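Local coordinates for Lmo1340 protein (Listeria monocytogenes, PDB 4NLM), which is of unknown function but contains a YqgU-like six-bladed beta-propeller domain and is probably a lipoprotein displayed at the cell surface, at residues 222-227 with 268-273; 244-249 with 282-287; 67-72 with 89-94; 114-119 with 149-154. One frame throughout, in Å; residues are numbered along the deposited sequence. Where two conformers were deposited one is given.

Overall arrangement
From the N terminus, contact 3 comes first, closing a short loop that joins the sheet running from strand 47-55 to strand 81-87 to the next sheet, from 90-96 to 126-132. Contact 4 follows and joins that second sheet to a third, from 137-141 to 171-174. A salt bridge between E89 and R117 joins contacts 3 and 4 at the sheet they share. After another sheet, contacts 1 and 2 cross: segment 244-249 lies between the halves of contact 1, and 268-273 between those of contact 2. Contact 1 spans the sheet that begins at 225, whereas contact 2 joins this sheet to strand 284-289. Contacts 1 and 3 lie on opposite sides of the chain's centre, about 31 Å apart between centres.

Contact 1. Residues 222-227 with 268-273; sequences NIMQFA and LGTFVP
M224, a selenomethionine, meets T270 and V272 with the end of its chain. Its CG stands anti to the backbone N (chi1 178°), and a bend at the last torsion, chi3 -31°, folds CE back alongside the threonine, so that SE makes the nearest approach. SE lies 3.6 Å from T270 CG2, while CE still reaches T270 OG1 at 3.8 Å; the thioether end thus crosses the threonine obliquely and touches both of its branches. V272 CG2 is the third neighbour, 4.0 Å from M224 SE. The polar end of T270 has its bonds outside the contact, OG1 being held by E201 and R263. Next along the chain, Q225 reaches out with an extended side chain and sets its amide oxygen against a hydrocarbon surface: OE1 is 3.6 Å from V272 CG2. The other end of the same amide takes part in a water bridge. Q225 NE2 gives a weak bond of 3.4 Å to the water, which in turn donates to P273 O over 3.0 Å. No direct hydrogen bond joins the two segments. A classic beta bulge sets M224 and Q225 opposite the single residue I236, where the chain passes from one propeller blade, ending in strand 212-223, to the next. Both M224 and T270 also rest on L244 and K238, so the contact lies across strands 232-238 and 243-249, while 269-271 pairs with strand 255-266.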
loop_
_atom_site.group_PDB
_atom_site.type_symbol
_atom_site.label_atom_id
_atom_site.label_comp_id
_atom_site.label_asym_id
_atom_site.label_seq_id
_atom_site.Cartn_x
_atom_site.Cartn_y
_atom_site.Cartn_z
ATOM N N ASN A 222 13.144 9.328 -16.527
ATOM C CA ASN A 222 13.757 9.930 -15.341
ATOM C C ASN A 222 12.827 10.125 -14.149
ATOM O O ASN A 222 12.633 11.233 -13.657
ATOM C CB ASN A 222 14.397 11.248 -15.759
ATOM C CG ASN A 222 15.393 11.077 -16.880
ATOM O OD1 ASN A 222 16.290 10.221 -16.820
ATOM N ND2 ASN A 222 15.230 11.862 -17.919
ATOM N N ILE A 223 12.336 9.009 -13.643
ATOM C CA ILE A 223 11.420 8.965 -12.524
ATOM C C ILE A 223 12.026 8.224 -11.337
ATOM O O ILE A 223 12.694 7.199 -11.500
ATOM C CB ILE A 223 10.119 8.273 -12.962
ATOM C CG1 ILE A 223 9.435 9.101 -14.062
ATOM C CG2 ILE A 223 9.189 8.038 -11.785
ATOM C CD1 ILE A 223 9.216 10.552 -13.731
HETATM N N MSE A 224 11.817 8.750 -10.139
HETATM C CA MSE A 224 12.304 8.097 -8.927
HETATM C C MSE A 224 11.341 7.080 -8.350
HETATM O O MSE A 224 11.762 6.003 -7.954
HETATM C CB MSE A 224 12.594 9.188 -7.880
HETATM C CG MSE A 224 13.059 8.639 -6.558
HETATM SE SE MSE A 224 13.130 10.095 -5.257
HETATM C CE MSE A 224 13.560 11.612 -6.372
ATOM N N GLN A 225 10.046 7.390 -8.331
ATOM C CA GLN A 225 9.082 6.520 -7.689
ATOM C C GLN A 225 7.774 6.729 -8.448
ATOM O O GLN A 225 7.545 7.823 -8.974
ATOM C CB GLN A 225 8.925 6.937 -6.214
ATOM C CG GLN A 225 8.083 5.986 -5.380
ATOM C CD GLN A 225 8.137 6.341 -3.912
ATOM O OE1 GLN A 225 9.192 6.711 -3.414
ATOM N NE2 GLN A 225 7.048 6.159 -3.210
ATOM N N PHE A 226 6.883 5.740 -8.481
ATOM C CA PHE A 226 5.606 5.898 -9.169
ATOM C C PHE A 226 4.585 5.042 -8.466
ATOM O O PHE A 226 4.915 4.147 -7.695
ATOM C CB PHE A 226 5.728 5.544 -10.637
ATOM C CG PHE A 226 5.830 4.075 -10.896
ATOM C CD1 PHE A 226 7.022 3.403 -10.737
ATOM C CD2 PHE A 226 4.722 3.362 -11.312
ATOM C CE1 PHE A 226 7.119 2.048 -10.966
ATOM C CE2 PHE A 226 4.805 2.012 -11.529
ATOM C CZ PHE A 226 6.002 1.351 -11.351
ATOM N N ALA A 227 3.321 5.317 -8.778
ATOM C CA ALA A 227 2.211 4.537 -8.246
ATOM C C ALA A 227 1.044 4.693 -9.212
ATOM O O ALA A 227 0.962 5.692 -9.906
ATOM C CB ALA A 227 1.840 4.975 -6.819
ATOM N N LEU A 268 21.451 8.523 2.471
ATOM C CA LEU A 268 21.431 7.676 1.289
ATOM C C LEU A 268 20.858 8.307 0.022
ATOM O O LEU A 268 21.039 7.756 -1.059
ATOM C CB LEU A 268 20.676 6.384 1.617
ATOM C CG LEU A 268 21.219 5.602 2.828
ATOM C CD1 LEU A 268 20.445 4.303 3.035
ATOM C CD2 LEU A 268 22.702 5.278 2.685
ATOM N N GLY A 269 20.214 9.465 0.142
ATOM C CA GLY A 269 19.573 10.114 -1.006
ATOM C C GLY A 269 18.241 10.763 -0.644
ATOM O O GLY A 269 17.978 11.056 0.517
ATOM N N THR A 270 17.391 10.979 -1.647
ATOM C CA THR A 270 16.110 11.608 -1.429
ATOM C C THR A 270 15.249 10.807 -0.467
ATOM O O THR A 270 15.217 9.586 -0.517
ATOM C CB THR A 270 15.357 11.757 -2.771
ATOM O OG1 THR A 270 16.114 12.585 -3.665
ATOM C CG2 THR A 270 14.000 12.378 -2.563
ATOM N N PHE A 271 14.531 11.516 0.406
ATOM C CA PHE A 271 13.588 10.902 1.323
ATOM C C PHE A 271 12.179 11.228 0.824
ATOM O O PHE A 271 11.874 12.381 0.561
ATOM C CB PHE A 271 13.757 11.454 2.745
ATOM C CG PHE A 271 12.784 10.866 3.714
ATOM C CD1 PHE A 271 12.965 9.583 4.201
ATOM C CD2 PHE A 271 11.659 11.559 4.089
ATOM C CE1 PHE A 271 12.065 9.022 5.075
ATOM C CE2 PHE A 271 10.757 11.008 4.971
ATOM C CZ PHE A 271 10.953 9.733 5.460
ATOM N N VAL A 272 11.310 10.230 0.676
ATOM C CA VAL A 272 9.952 10.473 0.188
ATOM C C VAL A 272 8.988 10.239 1.343
ATOM O O VAL A 272 8.892 9.134 1.874
ATOM C CB VAL A 272 9.612 9.556 -0.974
ATOM C CG1 VAL A 272 8.206 9.856 -1.474
ATOM C CG2 VAL A 272 10.613 9.749 -2.105
ATOM N N PRO A 273 8.240 11.269 1.743
ATOM C CA PRO A 273 7.273 11.082 2.802
ATOM C C PRO A 273 6.147 10.137 2.390
ATOM O O PRO A 273 5.925 9.871 1.185
ATOM C CB PRO A 273 6.733 12.496 3.048
ATOM C CG PRO A 273 7.809 13.392 2.556
ATOM C CD PRO A 273 8.361 12.681 1.361
HETATM O O HOH W 1 6.280 7.188 -0.047
#

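Contact 2. Residues 244-249 with 282-287; sequences LLYDFR and NTFLTF
An aromatic cluster of Y246, F248 and F284 lies in the interface between two successive sheets of the propeller. The strands 244-249 and 284-287 run almost antiparallel, at 169°, with their axes 11.5 Å apart, too far for backbone pairing, so side chains and two waters bridge the distance. F248 and F284 form an edge-to-face pair with planes at 76°: F248 CZ points at one face of the F284 ring, toward its rim, and lies 3.6 Å from F284 CD2. With CG anti to the backbone N (chi1 177°), F284 turns this face to F248. Y246 meets the same ring obliquely, its CD2 3.9 Å from F284 CE2, and F275 adds a further ring beside F284. Farther along, the phenol enters a small water network. One water lies 2.6 Å from Y246 OH, in the plane of the tyrosine ring, and donates to T286 OG1 at 2.7 Å; a second lies 2.8 Å from Y246 OH and donates to F287 O. T286 OG1 itself donates to F287 O at 2.9 Å, so two donors grip that carbonyl oxygen. Buried polar groups are thus satisfied beside a greasy centre. Large side chains meeting between facing sheets in this way are typical of neighbouring beta-propeller blades.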
loop_
_atom_site.group_PDB
_atom_site.type_symbol
_atom_site.label_atom_id
_atom_site.label_comp_id
_atom_site.label_asym_id
_atom_site.label_seq_id
_atom_site.Cartn_x
_atom_site.Cartn_y
_atom_site.Cartn_z
ATOM N N LEU A 244 10.792 18.176 -4.520
ATOM C CA LEU A 244 10.303 16.976 -5.196
ATOM C C LEU A 244 9.080 17.343 -6.002
ATOM O O LEU A 244 8.209 18.095 -5.551
ATOM C CB LEU A 244 9.884 15.864 -4.256
ATOM C CG LEU A 244 10.986 14.990 -3.708
ATOM C CD1 LEU A 244 10.361 14.053 -2.698
ATOM C CD2 LEU A 244 11.686 14.228 -4.816
ATOM N N LEU A 245 9.018 16.780 -7.193
ATOM C CA LEU A 245 7.928 17.020 -8.139
ATOM C C LEU A 245 7.019 15.803 -8.298
ATOM O O LEU A 245 7.490 14.724 -8.686
ATOM C CB LEU A 245 8.537 17.393 -9.475
ATOM C CG LEU A 245 7.569 17.528 -10.661
ATOM C CD1 LEU A 245 6.509 18.584 -10.441
ATOM C CD2 LEU A 245 8.336 17.803 -11.943
ATOM N N TYR A 246 5.760 15.999 -7.930
ATOM C CA TYR A 246 4.701 15.006 -8.043
ATOM C C TYR A 246 3.879 15.337 -9.273
ATOM O O TYR A 246 3.252 16.396 -9.326
ATOM C CB TYR A 246 3.797 15.019 -6.817
ATOM C CG TYR A 246 4.432 14.611 -5.509
ATOM C CD1 TYR A 246 5.357 15.411 -4.867
ATOM C CD2 TYR A 246 4.033 13.474 -4.864
ATOM C CE1 TYR A 246 5.920 15.050 -3.649
ATOM C CE2 TYR A 246 4.609 13.092 -3.666
ATOM C CZ TYR A 246 5.531 13.877 -3.058
ATOM O OH TYR A 246 6.100 13.518 -1.850
ATOM N N ASP A 247 3.884 14.453 -10.277
ATOM C CA ASP A 247 3.092 14.630 -11.487
ATOM C C ASP A 247 1.959 13.600 -11.527
ATOM O O ASP A 247 2.134 12.448 -11.122
ATOM C CB ASP A 247 3.935 14.496 -12.754
ATOM C CG ASP A 247 4.697 15.747 -13.116
ATOM O OD1 ASP A 247 4.481 16.803 -12.523
ATOM O OD2 ASP A 247 5.495 15.678 -14.077
ATOM N N PHE A 248 0.823 14.040 -12.031
ATOM C CA PHE A 248 -0.374 13.231 -12.158
ATOM C C PHE A 248 -0.710 13.123 -13.632
ATOM O O PHE A 248 -0.857 14.137 -14.326
ATOM C CB PHE A 248 -1.509 13.889 -11.376
ATOM C CG PHE A 248 -1.195 14.026 -9.896
ATOM C CD1 PHE A 248 -0.424 15.072 -9.414
ATOM C CD2 PHE A 248 -1.662 13.074 -8.998
ATOM C CE1 PHE A 248 -0.093 15.167 -8.052
ATOM C CE2 PHE A 248 -1.360 13.180 -7.648
ATOM C CZ PHE A 248 -0.577 14.221 -7.178
ATOM N N ARG A 249 -0.823 11.884 -14.096
ATOM C CA ARG A 249 -1.110 11.604 -15.486
ATOM C C ARG A 249 -2.341 10.732 -15.668
ATOM O O ARG A 249 -2.576 9.820 -14.856
ATOM C CB ARG A 249 0.083 10.865 -16.103
ATOM C CG ARG A 249 1.272 11.730 -16.446
ATOM C CD ARG A 249 2.390 10.909 -17.043
ATOM N NE ARG A 249 3.519 11.713 -17.520
ATOM C CZ ARG A 249 4.500 12.161 -16.747
ATOM N NH1 ARG A 249 4.490 11.912 -15.453
ATOM N NH2 ARG A 249 5.493 12.860 -17.277
ATOM N N ASN A 282 -9.355 13.188 -7.752
ATOM C CA ASN A 282 -9.696 14.302 -6.859
ATOM C C ASN A 282 -9.096 14.331 -5.461
ATOM O O ASN A 282 -9.303 15.321 -4.752
ATOM C CB ASN A 282 -11.213 14.378 -6.695
ATOM C CG ASN A 282 -11.936 14.713 -7.972
ATOM O OD1 ASN A 282 -12.775 13.968 -8.475
ATOM N ND2 ASN A 282 -11.585 15.829 -8.514
ATOM N N THR A 283 -8.403 13.275 -5.071
ATOM C CA THR A 283 -7.875 13.209 -3.711
ATOM C C THR A 283 -6.552 12.485 -3.717
ATOM O O THR A 283 -6.467 11.301 -4.039
ATOM C CB THR A 283 -8.849 12.493 -2.726
ATOM O OG1 THR A 283 -10.139 13.138 -2.715
ATOM C CG2 THR A 283 -8.310 12.480 -1.322
ATOM N N PHE A 284 -5.521 13.233 -3.357
ATOM C CA PHE A 284 -4.185 12.691 -3.148
ATOM C C PHE A 284 -3.693 13.266 -1.818
ATOM O O PHE A 284 -3.507 14.464 -1.672
ATOM C CB PHE A 284 -3.239 13.050 -4.263
ATOM C CG PHE A 284 -1.843 12.556 -4.039
ATOM C CD1 PHE A 284 -1.517 11.224 -4.200
ATOM C CD2 PHE A 284 -0.844 13.417 -3.656
ATOM C CE1 PHE A 284 -0.234 10.755 -3.981
ATOM C CE2 PHE A 284 0.453 12.950 -3.444
ATOM C CZ PHE A 284 0.750 11.629 -3.597
ATOM N N LEU A 285 -3.547 12.390 -0.845
ATOM C CA LEU A 285 -3.092 12.786 0.512
ATOM C C LEU A 285 -1.644 12.449 0.699
ATOM O O LEU A 285 -1.223 11.329 0.428
ATOM C CB LEU A 285 -3.872 11.996 1.549
ATOM C CG LEU A 285 -5.375 12.193 1.588
ATOM C CD1 LEU A 285 -6.070 11.133 2.426
ATOM C CD2 LEU A 285 -5.686 13.559 2.119
ATOM N N THR A 286 -0.866 13.426 1.162
ATOM C CA THR A 286 0.555 13.190 1.409
ATOM C C THR A 286 1.052 14.062 2.538
ATOM O O THR A 286 0.555 15.172 2.756
ATOM C CB THR A 286 1.406 13.490 0.152
ATOM O OG1 THR A 286 2.773 13.147 0.363
ATOM C CG2 THR A 286 1.245 14.909 -0.341
ATOM N N PHE A 287 2.069 13.570 3.227
ATOM C CA PHE A 287 2.852 14.424 4.105
ATOM C C PHE A 287 3.808 15.246 3.254
ATOM O O PHE A 287 4.285 14.817 2.181
ATOM C CB PHE A 287 3.587 13.603 5.195
ATOM C CG PHE A 287 2.634 13.048 6.160
ATOM C CD1 PHE A 287 2.148 13.858 7.186
ATOM C CD2 PHE A 287 2.186 11.746 6.079
ATOM C CE1 PHE A 287 1.205 13.380 8.050
ATOM C CE2 PHE A 287 1.256 11.278 6.943
ATOM C CZ PHE A 287 0.775 12.091 7.957
HETATM O O HOH W 2 4.806 11.618 -0.620
HETATM O O HOH W 3 6.152 15.474 0.145
#

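Contact 3. Residues 67-72 with 89-94; sequences GVTYFE and ESISEV
T69 OG1 donates to a water 2.7 Å away, and the same water donates to E89 O, so one solvent molecule bridges the hydroxyl of one strand and the backbone just before the other. The hydroxyl also borders hydrocarbon, with T69 OG1 3.7 Å from I91 CG1. These two side chains reach toward each other tip to tip, and T69 CG2 lies 4.0 Å from I91 CG1 as well. In I91 the CG1 branch lies anti to the carbonyl carbon (chi1 -49°), which brings that arm and its CD1 up against the threonine. Segment 67-72 belongs to the third strand of one antiparallel sheet, and 90-94 opens the next, so the side chains join adjacent blades of the propeller; the axes of segments 68-72 and 90-94 come within 8.7 Å at an angle of 46°. Farther along, F71 extends the apolar seam. Its CZ approaches V94 CG2 obliquely at 3.7 Å, and I91 CD1 sits at the ring's edge, 4.3 Å from F71 CZ. Between I91 and V94 the strand is interrupted by a classic beta bulge, S92 and E93 sharing Y106 as their partner. I91 and V94 also rest on L105 of strand 102-108, while F71 and T69 touch Q62 on strand 58-65.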
loop_
_atom_site.group_PDB
_atom_site.type_symbol
_atom_site.label_atom_id
_atom_site.label_comp_id
_atom_site.label_asym_id
_atom_site.label_seq_id
_atom_site.Cartn_x
_atom_site.Cartn_y
_atom_site.Cartn_z
ATOM N N GLY A 67 -0.169 -18.285 20.195
ATOM C CA GLY A 67 0.313 -18.795 18.914
ATOM C C GLY A 67 -0.659 -18.756 17.772
ATOM O O GLY A 67 -0.319 -19.153 16.673
ATOM N N VAL A 68 -1.857 -18.266 18.035
ATOM C CA VAL A 68 -2.848 -18.201 17.005
ATOM C C VAL A 68 -3.061 -16.746 16.574
ATOM O O VAL A 68 -3.279 -15.879 17.424
ATOM C CB VAL A 68 -4.191 -18.755 17.507
ATOM C CG1 VAL A 68 -5.222 -18.686 16.397
ATOM C CG2 VAL A 68 -4.043 -20.202 17.965
ATOM N N THR A 69 -2.946 -16.481 15.271
ATOM C CA THR A 69 -3.242 -15.165 14.736
ATOM C C THR A 69 -4.698 -15.163 14.344
ATOM O O THR A 69 -5.167 -16.062 13.622
ATOM C CB THR A 69 -2.353 -14.826 13.538
ATOM O OG1 THR A 69 -0.989 -14.738 13.940
ATOM C CG2 THR A 69 -2.749 -13.506 12.930
ATOM N N TYR A 70 -5.391 -14.123 14.789
ATOM C CA TYR A 70 -6.788 -13.917 14.495
ATOM C C TYR A 70 -7.007 -12.713 13.596
ATOM O O TYR A 70 -6.433 -11.653 13.809
ATOM C CB TYR A 70 -7.604 -13.714 15.783
ATOM C CG TYR A 70 -7.568 -14.902 16.707
ATOM C CD1 TYR A 70 -6.590 -15.025 17.678
ATOM C CD2 TYR A 70 -8.510 -15.902 16.614
ATOM C CE1 TYR A 70 -6.546 -16.111 18.525
ATOM C CE2 TYR A 70 -8.459 -17.012 17.454
ATOM C CZ TYR A 70 -7.483 -17.098 18.413
ATOM O OH TYR A 70 -7.433 -18.205 19.241
ATOM N N PHE A 71 -7.867 -12.887 12.594
ATOM C CA PHE A 71 -8.307 -11.808 11.709
ATOM C C PHE A 71 -9.785 -11.584 11.955
ATOM O O PHE A 71 -10.578 -12.517 11.910
ATOM C CB PHE A 71 -8.024 -12.143 10.238
ATOM C CG PHE A 71 -6.568 -12.208 9.945
ATOM C CD1 PHE A 71 -5.863 -11.058 9.709
ATOM C CD2 PHE A 71 -5.897 -13.410 9.926
ATOM C CE1 PHE A 71 -4.527 -11.082 9.457
ATOM C CE2 PHE A 71 -4.536 -13.447 9.684
ATOM C CZ PHE A 71 -3.848 -12.286 9.455
ATOM N N GLU A 72 -10.125 -10.331 12.239
ATOM C CA GLU A 72 -11.492 -9.935 12.524
ATOM C C GLU A 72 -11.875 -8.672 11.762
ATOM O O GLU A 72 -11.019 -7.832 11.466
ATOM C CB GLU A 72 -11.646 -9.630 14.035
ATOM C CG GLU A 72 -11.457 -10.818 14.966
ATOM C CD GLU A 72 -11.368 -10.414 16.421
ATOM O OE1 GLU A 72 -10.492 -9.602 16.727
ATOM O OE2 GLU A 72 -12.155 -10.929 17.235
ATOM N N GLU A 89 0.097 -20.462 11.524
ATOM C CA GLU A 89 1.235 -20.224 10.635
ATOM C C GLU A 89 1.859 -18.843 10.885
ATOM O O GLU A 89 1.186 -17.942 11.370
ATOM C CB GLU A 89 0.816 -20.387 9.178
ATOM C CG GLU A 89 0.316 -21.779 8.858
ATOM C CD GLU A 89 0.125 -22.085 7.379
ATOM O OE1 GLU A 89 0.608 -21.326 6.515
ATOM O OE2 GLU A 89 -0.473 -23.150 7.084
ATOM N N SER A 90 3.127 -18.698 10.511
ATOM C CA SER A 90 3.857 -17.437 10.626
ATOM C C SER A 90 3.371 -16.490 9.534
ATOM O O SER A 90 3.348 -16.856 8.364
ATOM C CB SER A 90 5.353 -17.705 10.484
ATOM O OG SER A 90 6.091 -16.504 10.502
ATOM N N ILE A 91 2.955 -15.283 9.904
ATOM C CA ILE A 91 2.387 -14.359 8.926
ATOM C C ILE A 91 3.481 -13.591 8.231
ATOM O O ILE A 91 4.298 -12.946 8.898
ATOM C CB ILE A 91 1.445 -13.321 9.614
ATOM C CG1 ILE A 91 0.419 -13.987 10.558
ATOM C CG2 ILE A 91 0.745 -12.471 8.583
ATOM C CD1 ILE A 91 -0.493 -14.984 9.892
ATOM N N SER A 92 3.507 -13.647 6.918
ATOM C CA SER A 92 4.473 -12.911 6.137
ATOM C C SER A 92 3.844 -11.672 5.492
ATOM O O SER A 92 4.446 -10.604 5.507
ATOM C CB SER A 92 5.029 -13.824 5.059
ATOM O OG SER A 92 5.510 -15.029 5.647
ATOM N N GLU A 93 2.664 -11.829 4.883
ATOM C CA GLU A 93 1.962 -10.697 4.279
ATOM C C GLU A 93 0.458 -10.920 4.334
ATOM O O GLU A 93 -0.002 -12.050 4.184
ATOM C CB GLU A 93 2.369 -10.519 2.801
ATOM C CG GLU A 93 1.591 -9.464 1.985
ATOM C CD GLU A 93 1.960 -8.023 2.331
ATOM O OE1 GLU A 93 2.707 -7.794 3.308
ATOM O OE2 GLU A 93 1.484 -7.099 1.625
ATOM N N VAL A 94 -0.280 -9.828 4.532
ATOM C CA VAL A 94 -1.747 -9.829 4.463
ATOM C C VAL A 94 -2.153 -8.641 3.642
ATOM O O VAL A 94 -1.722 -7.532 3.937
ATOM C CB VAL A 94 -2.411 -9.711 5.841
ATOM C CG1 VAL A 94 -3.907 -9.862 5.736
ATOM C CG2 VAL A 94 -1.828 -10.703 6.849
HETATM O O HOH W 4 0.164 -17.174 13.792
#

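Contact 4. Residues 114-119 with 149-154; sequences ATMRII and IMFVTY
Met-aromatic and CH-pi contacts come from one pair, M116 and F151. The selenomethionine runs extended from its strand and lays its end over one face of the phenyl ring. Its methyl, CE, lies nearly on the ring normal, 12° off it, and 3.7 Å from the F151 centroid, while SE is 4.1 Å from the same centroid and tilted 26°. CE therefore covers the middle of the ring, and SE leans toward F151 CE2, 3.8 Å away. F151 offers this face because its CG sits between the backbone N and the carbonyl carbon (chi1 54°). The second kind of interaction is aliphatic: I118 and I149 reach toward each other tip to tip and meet with CD1 of I118 3.5 Å from CD1 of I149, a close touch of two methyls. R130 of strand 126-132 also contacts both M116 and F151, and W165 flanks F151. The strands lie in adjoining sheets, so two blades of the propeller meet here through buried side chains. With no hydrogen bond between the segments, the chemistry implies that shape and dispersion, helped by CH-pi attraction, hold this junction.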
loop_
_atom_site.group_PDB
_atom_site.type_symbol
_atom_site.label_atom_id
_atom_site.label_comp_id
_atom_site.label_asym_id
_atom_site.label_seq_id
_atom_site.Cartn_x
_atom_site.Cartn_y
_atom_site.Cartn_z
ATOM N N ALA A 114 5.496 -22.829 2.748
ATOM C CA ALA A 114 4.678 -21.597 2.833
ATOM C C ALA A 114 3.520 -21.756 1.871
ATOM O O ALA A 114 3.530 -22.622 0.992
ATOM C CB ALA A 114 5.484 -20.369 2.472
ATOM N N THR A 115 2.509 -20.899 2.037
ATOM C CA THR A 115 1.306 -20.969 1.264
ATOM C C THR A 115 0.833 -19.568 1.035
ATOM O O THR A 115 0.911 -18.700 1.926
ATOM C CB THR A 115 0.212 -21.728 2.062
ATOM O OG1 THR A 115 0.660 -23.022 2.482
ATOM C CG2 THR A 115 -1.030 -21.891 1.279
HETATM N N MSE A 116 0.290 -19.348 -0.163
HETATM C CA MSE A 116 -0.472 -18.141 -0.473
HETATM C C MSE A 116 -1.901 -18.596 -0.568
HETATM O O MSE A 116 -2.210 -19.494 -1.350
HETATM C CB MSE A 116 -0.129 -17.492 -1.781
HETATM C CG MSE A 116 1.262 -17.050 -2.050
HETATM SE SE MSE A 116 1.419 -16.652 -3.998
HETATM C CE MSE A 116 3.298 -16.301 -3.573
ATOM N N ARG A 117 -2.762 -18.012 0.259
ATOM C CA ARG A 117 -4.183 -18.308 0.267
ATOM C C ARG A 117 -5.029 -17.087 -0.010
ATOM O O ARG A 117 -4.693 -15.990 0.466
ATOM C CB ARG A 117 -4.640 -18.814 1.628
ATOM C CG ARG A 117 -4.061 -20.142 2.046
ATOM C CD ARG A 117 -4.608 -20.542 3.401
ATOM N NE ARG A 117 -4.114 -21.845 3.820
ATOM C CZ ARG A 117 -3.002 -22.036 4.523
ATOM N NH1 ARG A 117 -2.631 -23.264 4.865
ATOM N NH2 ARG A 117 -2.264 -20.996 4.893
ATOM N N ILE A 118 -6.124 -17.278 -0.747
ATOM C CA ILE A 118 -7.114 -16.243 -0.921
ATOM C C ILE A 118 -8.298 -16.659 -0.043
ATOM O O ILE A 118 -8.812 -17.777 -0.179
ATOM C CB ILE A 118 -7.578 -16.113 -2.375
ATOM C CG1 ILE A 118 -6.384 -15.908 -3.304
ATOM C CG2 ILE A 118 -8.619 -15.000 -2.515
ATOM C CD1 ILE A 118 -5.520 -14.716 -3.000
ATOM N N ILE A 119 -8.710 -15.767 0.855
ATOM C CA ILE A 119 -9.753 -16.047 1.813
ATOM C C ILE A 119 -10.901 -15.089 1.629
ATOM O O ILE A 119 -10.689 -13.876 1.554
ATOM C CB ILE A 119 -9.198 -15.879 3.224
ATOM C CG1 ILE A 119 -8.074 -16.909 3.452
ATOM C CG2 ILE A 119 -10.274 -16.031 4.291
ATOM C CD1 ILE A 119 -7.132 -16.614 4.581
ATOM N N ILE A 149 -2.977 -11.834 -9.236
ATOM C CA ILE A 149 -2.035 -11.280 -8.286
ATOM C C ILE A 149 -0.654 -11.530 -8.838
ATOM O O ILE A 149 -0.231 -12.686 -9.061
ATOM C CB ILE A 149 -2.192 -11.884 -6.888
ATOM C CG1 ILE A 149 -3.606 -11.653 -6.353
ATOM C CG2 ILE A 149 -1.200 -11.258 -5.909
ATOM C CD1 ILE A 149 -3.864 -12.327 -5.022
HETATM N N MSE A 150 0.079 -10.453 -9.060
HETATM C CA MSE A 150 1.446 -10.551 -9.516
HETATM C C MSE A 150 2.345 -10.444 -8.294
HETATM O O MSE A 150 2.030 -9.742 -7.333
HETATM C CB MSE A 150 1.688 -9.401 -10.495
HETATM C CG MSE A 150 3.121 -9.123 -10.916
HETATM SE SE MSE A 150 3.045 -7.844 -12.408
HETATM C CE MSE A 150 2.476 -6.187 -11.493
ATOM N N PHE A 151 3.485 -11.113 -8.296
ATOM C CA PHE A 151 4.394 -11.041 -7.182
ATOM C C PHE A 151 5.826 -11.205 -7.598
ATOM O O PHE A 151 6.163 -11.920 -8.561
ATOM C CB PHE A 151 3.989 -12.015 -6.072
ATOM C CG PHE A 151 3.830 -13.423 -6.507
ATOM C CD1 PHE A 151 4.903 -14.278 -6.426
ATOM C CD2 PHE A 151 2.612 -13.915 -6.917
ATOM C CE1 PHE A 151 4.815 -15.594 -6.821
ATOM C CE2 PHE A 151 2.503 -15.245 -7.303
ATOM C CZ PHE A 151 3.602 -16.075 -7.256
ATOM N N VAL A 152 6.651 -10.486 -6.846
ATOM C CA VAL A 152 8.082 -10.498 -6.992
ATOM C C VAL A 152 8.659 -11.341 -5.863
ATOM O O VAL A 152 8.422 -11.035 -4.683
ATOM C CB VAL A 152 8.641 -9.065 -6.936
ATOM C CG1 VAL A 152 10.150 -9.087 -7.145
ATOM C CG2 VAL A 152 7.955 -8.189 -7.977
ATOM N N THR A 153 9.405 -12.380 -6.224
ATOM C CA THR A 153 10.077 -13.231 -5.245
ATOM C C THR A 153 11.579 -13.044 -5.319
ATOM O O THR A 153 12.154 -12.918 -6.402
ATOM C CB THR A 153 9.757 -14.719 -5.466
ATOM O OG1 THR A 153 9.961 -15.067 -6.842
ATOM C CG2 THR A 153 8.335 -15.021 -5.095
ATOM N N TYR A 154 12.202 -13.007 -4.146
ATOM C CA TYR A 154 13.634 -12.791 -4.030
ATOM C C TYR A 154 14.327 -14.002 -3.418
ATOM O O TYR A 154 13.780 -14.622 -2.506
ATOM C CB TYR A 154 13.921 -11.621 -3.089
ATOM C CG TYR A 154 13.416 -10.290 -3.551
ATOM C CD1 TYR A 154 12.119 -9.882 -3.261
ATOM C CD2 TYR A 154 14.212 -9.450 -4.312
ATOM C CE1 TYR A 154 11.655 -8.651 -3.672
ATOM C CE2 TYR A 154 13.745 -8.217 -4.745
ATOM C CZ TYR A 154 12.473 -7.821 -4.408
ATOM O OH TYR A 154 11.995 -6.602 -4.825
#